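Local structure of malate dehydrogenase (Porphyromonas gingivalis, 3FI9) at residues Asn23-Thr34 / Ser241-Met252; Leu98-Ala106 / Leu313-Ile322. The protein probably catalyses the NAD-dependent interconversion of malate and oxaloacetate. All coordinates share one frame; numbering follows the deposited sequence.

Contact 1: Asn23-Thr34 / Ser241-Met252; sequences NMAQTAAMMRLT and SYVSIEMIRAAM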
ATOM      1  N   ASN A  23       2.020   0.014  -5.856  1.00 14.34           N
ATOM      2  CA  ASN A  23       2.083  -0.285  -4.425  1.00 13.40           C
ATOM      3  C   ASN A  23       3.476   0.022  -3.927  1.00 13.88           C
ATOM      4  O   ASN A  23       3.634   0.529  -2.840  1.00 13.74           O
ATOM      5  CB  ASN A  23       1.651  -1.729  -4.136  1.00 13.61           C
ATOM      6  CG  ASN A  23       1.533  -2.024  -2.620  1.00 12.53           C
ATOM      7  OD1 ASN A  23       2.528  -2.209  -1.946  1.00 15.17           O
ATOM      8  ND2 ASN A  23       0.308  -2.122  -2.119  1.00 13.83           N
ATOM      9  N   MET A  24       4.500  -0.221  -4.748  1.00 13.36           N
ATOM     10  CA  MET A  24       5.864   0.102  -4.343  1.00 13.21           C
ATOM     11  C   MET A  24       6.025   1.599  -4.138  1.00 14.53           C
ATOM     12  O   MET A  24       6.704   2.036  -3.209  1.00 14.49           O
ATOM     13  CB  MET A  24       6.896  -0.369  -5.382  1.00 12.94           C
ATOM     14  CG  MET A  24       7.065  -1.921  -5.536  1.00 14.57           C
ATOM     15  SD  MET A  24       8.300  -2.203  -6.957  1.00 15.25           S
ATOM     16  CE  MET A  24       8.759  -3.887  -6.606  1.00 26.90           C
ATOM     17  N   ALA A  25       5.391   2.366  -4.999  1.00 14.49           N
ATOM     18  CA  ALA A  25       5.517   3.799  -4.911  1.00 13.52           C
ATOM     19  C   ALA A  25       4.936   4.287  -3.604  1.00 13.57           C
ATOM     20  O   ALA A  25       5.518   5.136  -2.948  1.00 13.26           O
ATOM     21  CB  ALA A  25       4.764   4.492  -6.102  1.00 13.03           C
ATOM     22  N   GLN A  26       3.767   3.783  -3.254  1.00 12.69           N
ATOM     23  CA  GLN A  26       3.102   4.173  -2.008  1.00 13.40           C
ATOM     24  C   GLN A  26       3.964   3.695  -0.827  1.00 14.11           C
ATOM     25  O   GLN A  26       4.125   4.390   0.141  1.00 13.66           O
ATOM     26  CB  GLN A  26       1.683   3.561  -1.957  1.00 14.24           C
ATOM     27  CG  GLN A  26       0.976   3.858  -0.557  1.00 13.76           C
ATOM     28  CD  GLN A  26      -0.381   3.192  -0.453  1.00 14.59           C
ATOM     29  OE1 GLN A  26      -0.950   2.728  -1.448  1.00 15.74           O
ATOM     30  NE2 GLN A  26      -0.892   3.093   0.774  1.00 14.76           N
ATOM     31  N   THR A  27       4.542   2.499  -0.928  1.00 13.67           N
ATOM     32  CA  THR A  27       5.343   1.986   0.172  1.00 14.07           C
ATOM     33  C   THR A  27       6.622   2.785   0.378  1.00 14.86           C
ATOM     34  O   THR A  27       7.028   3.083   1.533  1.00 15.87           O
ATOM     35  CB  THR A  27       5.639   0.481  -0.040  1.00 13.40           C
ATOM     36  OG1 THR A  27       4.386  -0.218  -0.106  1.00 15.08           O
ATOM     37  CG2 THR A  27       6.508  -0.116   1.118  1.00 13.42           C
ATOM     38  N   ALA A  28       7.284   3.109  -0.719  1.00 13.50           N
ATOM     39  CA  ALA A  28       8.528   3.885  -0.622  1.00 13.98           C
ATOM     40  C   ALA A  28       8.259   5.265  -0.021  1.00 14.93           C
ATOM     41  O   ALA A  28       9.029   5.761   0.818  1.00 13.96           O
ATOM     42  CB  ALA A  28       9.130   4.057  -2.016  1.00 14.02           C
ATOM     43  N   ALA A  29       7.167   5.878  -0.446  1.00 14.80           N
ATOM     44  CA  ALA A  29       6.782   7.177   0.114  1.00 15.76           C
ATOM     45  C   ALA A  29       6.435   7.074   1.593  1.00 15.89           C
ATOM     46  O   ALA A  29       6.871   7.899   2.390  1.00 16.38           O
ATOM     47  CB  ALA A  29       5.606   7.778  -0.704  1.00 15.80           C
ATOM     48  N   MET A  30       5.643   6.070   1.996  1.00 14.76           N
ATOM     49  CA  MET A  30       5.346   5.939   3.420  1.00 14.30           C
ATOM     50  C   MET A  30       6.592   5.761   4.259  1.00 15.11           C
ATOM     51  O   MET A  30       6.683   6.261   5.395  1.00 14.87           O
ATOM     52  CB  MET A  30       4.416   4.725   3.689  1.00 13.71           C
ATOM     53  CG  MET A  30       2.981   4.919   3.204  1.00 12.30           C
ATOM     54  SD  MET A  30       1.857   3.466   3.322  1.00  7.81           S
ATOM     55  CE  MET A  30       1.870   3.355   5.175  1.00 10.50           C
ATOM     56  N   MET A  31       7.539   4.974   3.733  1.00 14.78           N
ATOM     57  CA  MET A  31       8.761   4.663   4.478  1.00 14.01           C
ATOM     58  C   MET A  31       9.729   5.873   4.524  1.00 14.52           C
ATOM     59  O   MET A  31      10.764   5.799   5.145  1.00 14.36           O
ATOM     60  CB  MET A  31       9.490   3.457   3.863  1.00 13.48           C
ATOM     61  CG  MET A  31       8.857   2.081   4.202  1.00 15.19           C
ATOM     62  SD  MET A  31       9.883   0.705   3.477  1.00  8.16           S
ATOM     63  CE  MET A  31       8.836  -0.678   3.971  1.00 16.30           C
ATOM     64  N   ARG A  32       9.392   6.932   3.793  1.00 14.18           N
ATOM     65  CA  ARG A  32      10.227   8.123   3.688  1.00 14.08           C
ATOM     66  C   ARG A  32      11.665   7.764   3.365  1.00 14.60           C
ATOM     67  O   ARG A  32      12.596   8.188   4.057  1.00 14.60           O
ATOM     68  CB  ARG A  32      10.104   8.998   4.969  1.00 15.22           C
ATOM     69  CG  ARG A  32       8.663   9.545   5.094  1.00 16.62           C
ATOM     70  CD  ARG A  32       8.423  10.281   6.454  1.00 18.72           C
ATOM     71  NE  ARG A  32       9.110  11.578   6.502  1.00 21.09           N
ATOM     72  CZ  ARG A  32       8.704  12.662   5.856  1.00 23.70           C
ATOM     73  NH1 ARG A  32       7.632  12.602   5.086  1.00 24.05           N
ATOM     74  NH2 ARG A  32       9.355  13.813   5.987  1.00 23.33           N
ATOM     75  N   LEU A  33      11.840   6.987   2.289  1.00 14.97           N
ATOM     76  CA  LEU A  33      13.185   6.566   1.895  1.00 14.60           C
ATOM     77  C   LEU A  33      13.921   7.766   1.307  1.00 13.98           C
ATOM     78  O   LEU A  33      15.058   8.054   1.711  1.00 15.28           O
ATOM     79  CB  LEU A  33      13.135   5.424   0.885  1.00 11.90           C
ATOM     80  CG  LEU A  33      12.335   4.207   1.388  1.00 13.80           C
ATOM     81  CD1 LEU A  33      12.311   3.062   0.307  1.00 13.81           C
ATOM     82  CD2 LEU A  33      12.926   3.721   2.717  1.00 10.66           C
ATOM     83  N   THR A  34      13.271   8.443   0.371  1.00 15.84           N
ATOM     84  CA  THR A  34      13.818   9.675  -0.252  1.00 15.97           C
ATOM     85  C   THR A  34      12.656  10.538  -0.755  1.00 17.34           C
ATOM     86  O   THR A  34      11.655  10.017  -1.293  1.00 16.11           O
ATOM     87  CB  THR A  34      14.724   9.317  -1.465  1.00 16.10           C
ATOM     88  OG1 THR A  34      15.108  10.491  -2.196  1.00 18.24           O
ATOM     89  CG2 THR A  34      14.006   8.410  -2.406  1.00 16.19           C
ATOM     90  N   SER A 241       5.590  -6.325  -3.441  1.00 15.06           N
ATOM     91  CA  SER A 241       5.885  -4.898  -3.385  1.00 16.26           C
ATOM     92  C   SER A 241       6.506  -4.543  -2.054  1.00 16.26           C
ATOM     93  O   SER A 241       7.627  -4.007  -1.972  1.00 16.87           O
ATOM     94  CB  SER A 241       4.601  -4.085  -3.559  1.00 15.34           C
ATOM     95  OG  SER A 241       4.856  -2.756  -3.105  1.00 19.25           O
ATOM     96  N   TYR A 242       5.778  -4.834  -0.978  1.00 15.89           N
ATOM     97  CA  TYR A 242       6.249  -4.447   0.338  1.00 15.71           C
ATOM     98  C   TYR A 242       7.651  -5.045   0.634  1.00 15.66           C
ATOM     99  O   TYR A 242       8.552  -4.354   1.097  1.00 12.05           O
ATOM    100  CB  TYR A 242       5.253  -4.897   1.419  1.00 15.58           C
ATOM    101  CG  TYR A 242       5.748  -4.576   2.784  1.00 18.95           C
ATOM    102  CD1 TYR A 242       5.683  -3.273   3.285  1.00 17.44           C
ATOM    103  CD2 TYR A 242       6.241  -5.575   3.599  1.00 18.83           C
ATOM    104  CE1 TYR A 242       6.154  -2.978   4.591  1.00 17.64           C
ATOM    105  CE2 TYR A 242       6.717  -5.283   4.849  1.00 20.06           C
ATOM    106  CZ  TYR A 242       6.684  -3.997   5.328  1.00 18.05           C
ATOM    107  OH  TYR A 242       7.136  -3.793   6.615  1.00 23.89           O
ATOM    108  N   VAL A 243       7.841  -6.320   0.315  1.00 15.46           N
ATOM    109  CA  VAL A 243       9.104  -6.996   0.696  1.00 14.42           C
ATOM    110  C   VAL A 243      10.310  -6.406  -0.091  1.00 15.49           C
ATOM    111  O   VAL A 243      11.369  -6.060   0.488  1.00 13.47           O
ATOM    112  CB  VAL A 243       8.971  -8.542   0.595  1.00 13.59           C
ATOM    113  CG1 VAL A 243      10.343  -9.224   0.816  1.00 14.59           C
ATOM    114  CG2 VAL A 243       7.898  -9.037   1.641  1.00 11.96           C
ATOM    115  N   SER A 244      10.088  -6.205  -1.393  1.00 15.16           N
ATOM    116  CA  SER A 244      11.077  -5.547  -2.253  1.00 15.43           C
ATOM    117  C   SER A 244      11.450  -4.155  -1.721  1.00 15.49           C
ATOM    118  O   SER A 244      12.618  -3.748  -1.743  1.00 15.53           O
ATOM    119  CB  SER A 244      10.508  -5.427  -3.673  1.00 14.33           C
ATOM    120  OG  SER A 244      10.313  -6.746  -4.255  1.00 16.30           O
ATOM    121  N   ILE A 245      10.454  -3.408  -1.311  1.00 15.29           N
ATOM    122  CA  ILE A 245      10.792  -2.064  -0.814  1.00 15.89           C
ATOM    123  C   ILE A 245      11.507  -2.121   0.541  1.00 15.26           C
ATOM    124  O   ILE A 245      12.370  -1.259   0.830  1.00 14.47           O
ATOM    125  CB  ILE A 245       9.611  -1.088  -0.808  1.00 15.04           C
ATOM    126  CG1 ILE A 245       8.940  -1.095  -2.214  1.00 16.15           C
ATOM    127  CG2 ILE A 245      10.111   0.349  -0.388  1.00 15.15           C
ATOM    128  CD1 ILE A 245       9.859  -0.745  -3.453  1.00 19.11           C
ATOM    129  N   GLU A 246      11.180  -3.111   1.375  1.00 14.33           N
ATOM    130  CA  GLU A 246      11.986  -3.289   2.588  1.00 14.31           C
ATOM    131  C   GLU A 246      13.401  -3.572   2.182  1.00 13.86           C
ATOM    132  O   GLU A 246      14.332  -3.119   2.873  1.00 13.56           O
ATOM    133  CB  GLU A 246      11.560  -4.496   3.437  1.00 13.30           C
ATOM    134  CG  GLU A 246      10.294  -4.394   4.184  1.00 19.82           C
ATOM    135  CD  GLU A 246      10.030  -5.669   5.014  1.00 24.46           C
ATOM    136  OE1 GLU A 246      10.008  -5.562   6.237  1.00 29.80           O
ATOM    137  OE2 GLU A 246       9.851  -6.765   4.459  1.00 23.78           O
ATOM    138  N   MET A 247      13.596  -4.364   1.107  1.00 13.00           N
ATOM    139  CA  MET A 247      14.995  -4.623   0.642  1.00 13.62           C
ATOM    140  C   MET A 247      15.735  -3.329   0.257  1.00 14.32           C
ATOM    141  O   MET A 247      16.907  -3.142   0.684  1.00 14.73           O
ATOM    142  CB  MET A 247      15.058  -5.620  -0.544  1.00 13.42           C
ATOM    143  CG  MET A 247      14.340  -6.968  -0.259  1.00 13.59           C
ATOM    144  SD  MET A 247      14.302  -8.024  -1.720  1.00  6.06           S
ATOM    145  CE  MET A 247      16.007  -8.213  -2.115  1.00  9.48           C
ATOM    146  N   ILE A 248      15.124  -2.483  -0.580  1.00 14.13           N
ATOM    147  CA  ILE A 248      15.824  -1.254  -1.007  1.00 15.96           C
ATOM    148  C   ILE A 248      16.036  -0.291   0.203  1.00 16.65           C
ATOM    149  O   ILE A 248      17.057   0.397   0.328  1.00 17.63           O
ATOM    150  CB  ILE A 248      15.121  -0.541  -2.199  1.00 16.47           C
ATOM    151  CG1 ILE A 248      16.159   0.264  -2.996  1.00 16.21           C
ATOM    152  CG2 ILE A 248      13.899   0.348  -1.738  1.00 13.65           C
ATOM    153  CD1 ILE A 248      17.187  -0.614  -3.732  1.00 17.58           C
ATOM    154  N   ARG A 249      15.092  -0.271   1.126  1.00 17.57           N
ATOM    155  CA  ARG A 249      15.348   0.464   2.368  1.00 18.37           C
ATOM    156  C   ARG A 249      16.650   0.028   3.078  1.00 19.24           C
ATOM    157  O   ARG A 249      17.423   0.871   3.532  1.00 19.59           O
ATOM    158  CB  ARG A 249      14.180   0.387   3.330  1.00 17.65           C
ATOM    159  CG  ARG A 249      14.529   1.019   4.690  1.00 19.54           C
ATOM    160  CD  ARG A 249      13.286   1.182   5.512  1.00 19.04           C
ATOM    161  NE  ARG A 249      12.769  -0.099   5.977  1.00 21.41           N
ATOM    162  CZ  ARG A 249      11.645  -0.213   6.696  1.00 26.12           C
ATOM    163  NH1 ARG A 249      10.968   0.878   7.054  1.00 23.50           N
ATOM    164  NH2 ARG A 249      11.219  -1.399   7.099  1.00 22.29           N
ATOM    165  N   ALA A 250      16.900  -1.279   3.167  1.00 18.75           N
ATOM    166  CA  ALA A 250      18.129  -1.795   3.777  1.00 19.15           C
ATOM    167  C   ALA A 250      19.357  -1.350   3.001  1.00 18.59           C
ATOM    168  O   ALA A 250      20.359  -0.950   3.578  1.00 19.43           O
ATOM    169  CB  ALA A 250      18.071  -3.348   3.841  1.00 19.00           C
ATOM    170  N   ALA A 251      19.286  -1.445   1.680  1.00 18.83           N
ATOM    171  CA  ALA A 251      20.400  -1.017   0.830  1.00 19.51           C
ATOM    172  C   ALA A 251      20.674   0.476   0.957  1.00 20.41           C
ATOM    173  O   ALA A 251      21.770   0.909   0.646  1.00 20.13           O
ATOM    174  CB  ALA A 251      20.142  -1.355  -0.620  1.00 18.50           C
ATOM    175  N   MET A 252      19.661   1.247   1.352  1.00 21.52           N
ATOM    176  CA  MET A 252      19.801   2.703   1.451  1.00 21.86           C
ATOM    177  C   MET A 252      20.288   3.108   2.851  1.00 23.34           C
ATOM    178  O   MET A 252      20.364   4.310   3.153  1.00 24.18           O
ATOM    179  CB  MET A 252      18.468   3.404   1.096  1.00 20.78           C
ATOM    180  CG  MET A 252      17.997   3.276  -0.378  1.00 20.12           C
ATOM    181  SD  MET A 252      16.241   3.680  -0.906  1.00 13.66           S
ATOM    182  CE  MET A 252      16.332   5.509  -1.068  1.00 19.78           C
TER
HETATM  183  O   HOH W   1      11.541   3.797   6.704  1.00 21.48           O

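Contact 2: Leu98-Ala106 / Leu313-Ile322; sequences LKGNAEIAA and LRDEVIAMGI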
ATOM      1  N   LEU A  98      10.999 -16.694 -21.537  1.00 35.01           N
ATOM      2  CA  LEU A  98      12.340 -16.745 -20.992  1.00 33.40           C
ATOM      3  C   LEU A  98      13.240 -15.753 -21.715  1.00 31.87           C
ATOM      4  O   LEU A  98      13.886 -14.910 -21.095  1.00 31.19           O
ATOM      5  CB  LEU A  98      12.903 -18.154 -21.158  1.00 33.17           C
ATOM      6  CG  LEU A  98      14.382 -18.345 -20.817  1.00 34.47           C
ATOM      7  CD1 LEU A  98      14.656 -17.927 -19.382  1.00 31.92           C
ATOM      8  CD2 LEU A  98      14.784 -19.814 -21.083  1.00 33.13           C
ATOM      9  N   LYS A  99      13.260 -15.863 -23.034  1.00 30.79           N
ATOM     10  CA  LYS A  99      14.019 -14.966 -23.888  1.00 30.05           C
ATOM     11  C   LYS A  99      13.541 -13.520 -23.753  1.00 28.78           C
ATOM     12  O   LYS A  99      14.349 -12.591 -23.679  1.00 28.23           O
ATOM     13  CB  LYS A  99      13.892 -15.412 -25.363  1.00 30.06           C
ATOM     14  CG  LYS A  99      14.827 -14.664 -26.312  1.00 32.46           C
ATOM     15  CD  LYS A  99      14.849 -15.339 -27.680  1.00 37.51           C
ATOM     16  CE  LYS A  99      15.945 -14.743 -28.560  1.00 41.36           C
ATOM     17  NZ  LYS A  99      15.956 -13.249 -28.518  1.00 41.80           N
ATOM     18  N   GLY A 100      12.225 -13.338 -23.739  1.00 27.07           N
ATOM     19  CA  GLY A 100      11.649 -12.016 -23.606  1.00 25.74           C
ATOM     20  C   GLY A 100      12.074 -11.345 -22.313  1.00 24.38           C
ATOM     21  O   GLY A 100      12.503 -10.180 -22.311  1.00 23.92           O
ATOM     22  N   ASN A 101      11.999 -12.070 -21.204  1.00 23.87           N
ATOM     23  CA  ASN A 101      12.424 -11.467 -19.928  1.00 23.73           C
ATOM     24  C   ASN A 101      13.939 -11.317 -19.808  1.00 23.44           C
ATOM     25  O   ASN A 101      14.438 -10.344 -19.197  1.00 22.72           O
ATOM     26  CB  ASN A 101      11.890 -12.276 -18.740  1.00 23.70           C
ATOM     27  CG  ASN A 101      10.434 -12.081 -18.553  1.00 26.57           C
ATOM     28  OD1 ASN A 101       9.991 -10.980 -18.233  1.00 27.14           O
ATOM     29  ND2 ASN A 101       9.658 -13.139 -18.775  1.00 27.51           N
ATOM     30  N   ALA A 102      14.682 -12.270 -20.372  1.00 22.47           N
ATOM     31  CA  ALA A 102      16.137 -12.113 -20.368  1.00 22.98           C
ATOM     32  C   ALA A 102      16.536 -10.865 -21.153  1.00 22.45           C
ATOM     33  O   ALA A 102      17.456 -10.126 -20.733  1.00 21.79           O
ATOM     34  CB  ALA A 102      16.838 -13.340 -20.911  1.00 22.84           C
ATOM     35  N   GLU A 103      15.868 -10.635 -22.283  1.00 22.70           N
ATOM     36  CA  GLU A 103      16.138  -9.434 -23.117  1.00 23.42           C
ATOM     37  C   GLU A 103      15.769  -8.128 -22.404  1.00 22.25           C
ATOM     38  O   GLU A 103      16.469  -7.137 -22.537  1.00 22.26           O
ATOM     39  CB  GLU A 103      15.381  -9.454 -24.453  1.00 24.62           C
ATOM     40  CG  GLU A 103      15.685 -10.636 -25.384  1.00 29.01           C
ATOM     41  CD  GLU A 103      17.083 -10.612 -25.966  1.00 34.51           C
ATOM     42  OE1 GLU A 103      17.921  -9.824 -25.501  1.00 34.85           O
ATOM     43  OE2 GLU A 103      17.345 -11.407 -26.898  1.00 36.99           O
ATOM     44  N   ILE A 104      14.653  -8.092 -21.690  1.00 21.29           N
ATOM     45  CA  ILE A 104      14.337  -6.829 -21.001  1.00 21.26           C
ATOM     46  C   ILE A 104      15.341  -6.623 -19.883  1.00 19.16           C
ATOM     47  O   ILE A 104      15.751  -5.506 -19.622  1.00 16.51           O
ATOM     48  CB  ILE A 104      12.920  -6.775 -20.408  1.00 21.91           C
ATOM     49  CG1 ILE A 104      11.899  -7.089 -21.477  1.00 23.30           C
ATOM     50  CG2 ILE A 104      12.623  -5.348 -19.936  1.00 24.58           C
ATOM     51  CD1 ILE A 104      10.549  -7.588 -20.872  1.00 27.18           C
ATOM     52  N   ALA A 105      15.775  -7.715 -19.259  1.00 19.38           N
ATOM     53  CA  ALA A 105      16.788  -7.613 -18.208  1.00 19.25           C
ATOM     54  C   ALA A 105      18.111  -7.121 -18.805  1.00 19.23           C
ATOM     55  O   ALA A 105      18.791  -6.311 -18.204  1.00 17.79           O
ATOM     56  CB  ALA A 105      17.006  -8.964 -17.515  1.00 19.78           C
ATOM     57  N   ALA A 106      18.486  -7.589 -19.995  1.00 19.58           N
ATOM     58  CA  ALA A 106      19.776  -7.074 -20.605  1.00 19.48           C
ATOM     59  C   ALA A 106      19.716  -5.581 -20.919  1.00 18.98           C
ATOM     60  O   ALA A 106      20.671  -4.797 -20.669  1.00 19.05           O
ATOM     61  CB  ALA A 106      20.127  -7.831 -21.876  1.00 18.76           C
ATOM     62  N   LEU A 313      19.189 -23.637 -16.618  1.00 23.94           N
ATOM     63  CA  LEU A 313      18.489 -22.481 -17.192  1.00 24.18           C
ATOM     64  C   LEU A 313      19.499 -21.391 -17.610  1.00 23.71           C
ATOM     65  O   LEU A 313      19.368 -20.788 -18.674  1.00 23.35           O
ATOM     66  CB  LEU A 313      17.474 -21.885 -16.189  1.00 24.22           C
ATOM     67  CG  LEU A 313      16.354 -21.047 -16.816  1.00 27.80           C
ATOM     68  CD1 LEU A 313      15.524 -21.927 -17.780  1.00 26.87           C
ATOM     69  CD2 LEU A 313      15.460 -20.414 -15.767  1.00 27.95           C
ATOM     70  N   ARG A 314      20.495 -21.145 -16.765  1.00 22.33           N
ATOM     71  CA  ARG A 314      21.568 -20.221 -17.111  1.00 22.94           C
ATOM     72  C   ARG A 314      22.191 -20.606 -18.453  1.00 24.26           C
ATOM     73  O   ARG A 314      22.402 -19.749 -19.298  1.00 24.29           O
ATOM     74  CB  ARG A 314      22.647 -20.223 -16.047  1.00 22.47           C
ATOM     75  CG  ARG A 314      23.880 -19.389 -16.365  1.00 22.06           C
ATOM     76  CD  ARG A 314      25.072 -19.919 -15.532  1.00 23.87           C
ATOM     77  NE  ARG A 314      25.408 -21.308 -15.882  1.00 22.69           N
ATOM     78  CZ  ARG A 314      26.057 -22.149 -15.077  1.00 21.98           C
ATOM     79  NH1 ARG A 314      26.448 -21.740 -13.894  1.00 22.69           N
ATOM     80  NH2 ARG A 314      26.327 -23.400 -15.460  1.00 18.97           N
ATOM     81  N   ASP A 315      22.455 -21.898 -18.654  1.00 24.22           N
ATOM     82  CA  ASP A 315      23.115 -22.347 -19.884  1.00 25.37           C
ATOM     83  C   ASP A 315      22.222 -22.195 -21.140  1.00 25.39           C
ATOM     84  O   ASP A 315      22.726 -21.892 -22.226  1.00 25.62           O
ATOM     85  CB  ASP A 315      23.631 -23.787 -19.742  1.00 25.22           C
ATOM     86  CG  ASP A 315      24.774 -23.920 -18.737  1.00 27.28           C
ATOM     87  OD1 ASP A 315      25.491 -22.919 -18.418  1.00 25.73           O
ATOM     88  OD2 ASP A 315      24.966 -25.069 -18.272  1.00 28.85           O
ATOM     89  N   GLU A 316      20.911 -22.374 -21.003  1.00 25.57           N
ATOM     90  CA  GLU A 316      19.988 -21.999 -22.073  1.00 26.45           C
ATOM     91  C   GLU A 316      20.167 -20.549 -22.526  1.00 25.80           C
ATOM     92  O   GLU A 316      20.229 -20.252 -23.723  1.00 24.98           O
ATOM     93  CB  GLU A 316      18.530 -22.145 -21.635  1.00 27.49           C
ATOM     94  CG  GLU A 316      17.910 -23.505 -21.816  1.00 32.54           C
ATOM     95  CD  GLU A 316      16.408 -23.470 -21.619  1.00 36.76           C
ATOM     96  OE1 GLU A 316      15.946 -24.121 -20.664  1.00 41.89           O
ATOM     97  OE2 GLU A 316      15.694 -22.803 -22.419  1.00 36.79           O
ATOM     98  N   VAL A 317      20.213 -19.632 -21.562  1.00 25.43           N
ATOM     99  CA  VAL A 317      20.328 -18.223 -21.888  1.00 24.03           C
ATOM    100  C   VAL A 317      21.720 -17.846 -22.435  1.00 24.44           C
ATOM    101  O   VAL A 317      21.866 -16.876 -23.200  1.00 23.85           O
ATOM    102  CB  VAL A 317      19.864 -17.366 -20.677  1.00 24.52           C
ATOM    103  CG1 VAL A 317      19.956 -15.834 -20.987  1.00 23.10           C
ATOM    104  CG2 VAL A 317      18.414 -17.758 -20.307  1.00 23.57           C
ATOM    105  N   ILE A 318      22.753 -18.575 -22.026  1.00 24.88           N
ATOM    106  CA  ILE A 318      24.061 -18.453 -22.688  1.00 24.81           C
ATOM    107  C   ILE A 318      23.889 -18.891 -24.144  1.00 24.82           C
ATOM    108  O   ILE A 318      24.417 -18.260 -25.065  1.00 23.62           O
ATOM    109  CB  ILE A 318      25.178 -19.289 -21.935  1.00 24.96           C
ATOM    110  CG1 ILE A 318      25.440 -18.705 -20.545  1.00 24.30           C
ATOM    111  CG2 ILE A 318      26.535 -19.345 -22.709  1.00 23.56           C
ATOM    112  CD1 ILE A 318      26.263 -19.635 -19.612  1.00 23.63           C
ATOM    113  N   ALA A 319      23.131 -19.959 -24.368  1.00 25.82           N
ATOM    114  CA  ALA A 319      22.992 -20.518 -25.738  1.00 25.90           C
ATOM    115  C   ALA A 319      22.246 -19.564 -26.675  1.00 26.26           C
ATOM    116  O   ALA A 319      22.437 -19.588 -27.904  1.00 26.72           O
ATOM    117  CB  ALA A 319      22.308 -21.886 -25.694  1.00 26.71           C
ATOM    118  N   MET A 320      21.398 -18.725 -26.092  1.00 24.99           N
ATOM    119  CA  MET A 320      20.634 -17.743 -26.840  1.00 25.01           C
ATOM    120  C   MET A 320      21.603 -16.594 -27.172  1.00 24.51           C
ATOM    121  O   MET A 320      21.256 -15.665 -27.859  1.00 24.87           O
ATOM    122  CB  MET A 320      19.471 -17.200 -26.006  1.00 25.52           C
ATOM    123  CG  MET A 320      18.241 -18.131 -25.727  1.00 26.62           C
ATOM    124  SD  MET A 320      17.109 -17.415 -24.437  1.00 21.66           S
ATOM    125  CE  MET A 320      15.979 -18.769 -24.167  1.00 29.22           C
ATOM    126  N   GLY A 321      22.820 -16.650 -26.662  1.00 24.28           N
ATOM    127  CA  GLY A 321      23.777 -15.535 -26.870  1.00 24.39           C
ATOM    128  C   GLY A 321      23.568 -14.251 -26.040  1.00 23.92           C
ATOM    129  O   GLY A 321      24.164 -13.194 -26.337  1.00 22.88           O
ATOM    130  N   ILE A 322      22.745 -14.330 -24.991  1.00 22.58           N
ATOM    131  CA  ILE A 322      22.383 -13.144 -24.226  1.00 22.12           C
ATOM    132  C   ILE A 322      23.342 -12.978 -23.043  1.00 22.66           C
ATOM    133  O   ILE A 322      23.903 -11.899 -22.775  1.00 21.54           O
ATOM    134  CB  ILE A 322      20.943 -13.262 -23.670  1.00 22.70           C
ATOM    135  CG1 ILE A 322      19.910 -13.116 -24.792  1.00 21.65           C
ATOM    136  CG2 ILE A 322      20.738 -12.171 -22.540  1.00 23.79           C
ATOM    137  CD1 ILE A 322      18.452 -13.498 -24.389  1.00 22.70           C
TER

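Contact 1: Asn23-Thr34 / Ser241-Met252
I245 presses into the face of helix 19-30 where the segment 241-251 crosses 23-30 at 43°. Its CG1 lies beside the backbone N (chi1 -51°), which carries CD1 onto M24 CB, 3.6 Å away, and turns CG2 toward A28 CA and L33 CD1. The two methyls of L33 divide the face of the second helix between them: CD1 meets CG2 of I245 and of I248, while CD2 lies 3.6 Å from R249 CB, against the aliphatic stem of the arginine. The bent, unbranched M252 chain brings CE to 3.7 Å from L33 CB.

M31 stays extended beyond CG (chi3 -177°) and crosses R249 at about a right angle. Its SD sits over one guanidinium face, offset toward the rim, and its CE reaches Y242 CE1 at 3.6 Å, oblique to the ring. Water 1 joins M31 O to R249 NH1, meeting the guanidinium edge in plane.

The direct polar link is at S241, small enough for the close helix approach: its OG donates to N23 OD1 over 2.7 Å, in the carbonyl plane on a lone pair. N23 ND2 bonds Q26 of the second subunit. The chemistry thus implies a largely apolar joint between the two domains, with a buried serine-asparagine bond whose amide also serves the dimer interface.

Contact 2: Leu98-Ala106 / Leu313-Ile322
This is an apolar packing contact between helix 94-115 of the NAD-binding half and the C-terminal end of helix 297-319, with the turn that follows it, in the other half of the chain. It is partly buried, and the short axes run 75° apart and no nearer than 11.0 Å, so the gap is bridged by side chains rather than by close backbones.

L98 fills one end. A chi1 of 172° swings CG away from the amide nitrogen, and the two methyls part: CD1 goes to V317 CG2, 3.9 Å away, and CD2 between L313 CD1 and M320 CE. The last pair, L98 CD2 to M320 CE at 3.5 Å, is tighter than usual. M320, extended beyond CG, lays its sulfur beside K99 CB, and its flexible, unbranched thioether chain suits a course along the edge of the helix.

I322 fills the other end. The Schellman motif at G321, whose positive phi suits glycine, turns the chain so that I322 faces helix 94-115. Its CD1 lies 3.8 Å from A102 CB, where a small residue leaves room for both I322 and V317 CG1. The same CD1 reaches E103 OE2 at 3.4 Å. E103 is bent at chi2 (-69°), and K99 NZ binds that OE2 on its anti lone pair, at 2.8 Å, in a salt bridge between residues one helical turn apart. I322 O accepts from Y139 OH, tying the turn to helix 129-140 as well.

Across the two segments the interaction is therefore dispersive and shape-based: methyls and a thioether make up most of the contact, with the carboxylates of E316 and E103 against its apolar rim, while the K99-E103 ion pair, made within one helix, would partly balance the glutamate charge that lies against I322.

In the fold
Contacts 1 and 2 both join the NAD-binding part of the chain to the C-terminal part, but on opposite sides of the chain's centre, with their own centres 28 Å apart and their nearest atoms about 14 Å apart. Their segments alternate along the sequence, and each contact pairs a segment of the first half with one of the second. Both border the predicted cofactor site: in contact 1 the S244 side chain is about 3 Å from that of I125, and helix 94-115 of contact 2 carries N101, a predicted NAD-binding residue that does not itself touch 313-322. The L98 side chain is about 6 Å from that of R94, a predicted substrate-binding residue. Contact 1 also reaches the second subunit, whereas no other chain of the assembly touches contact 2.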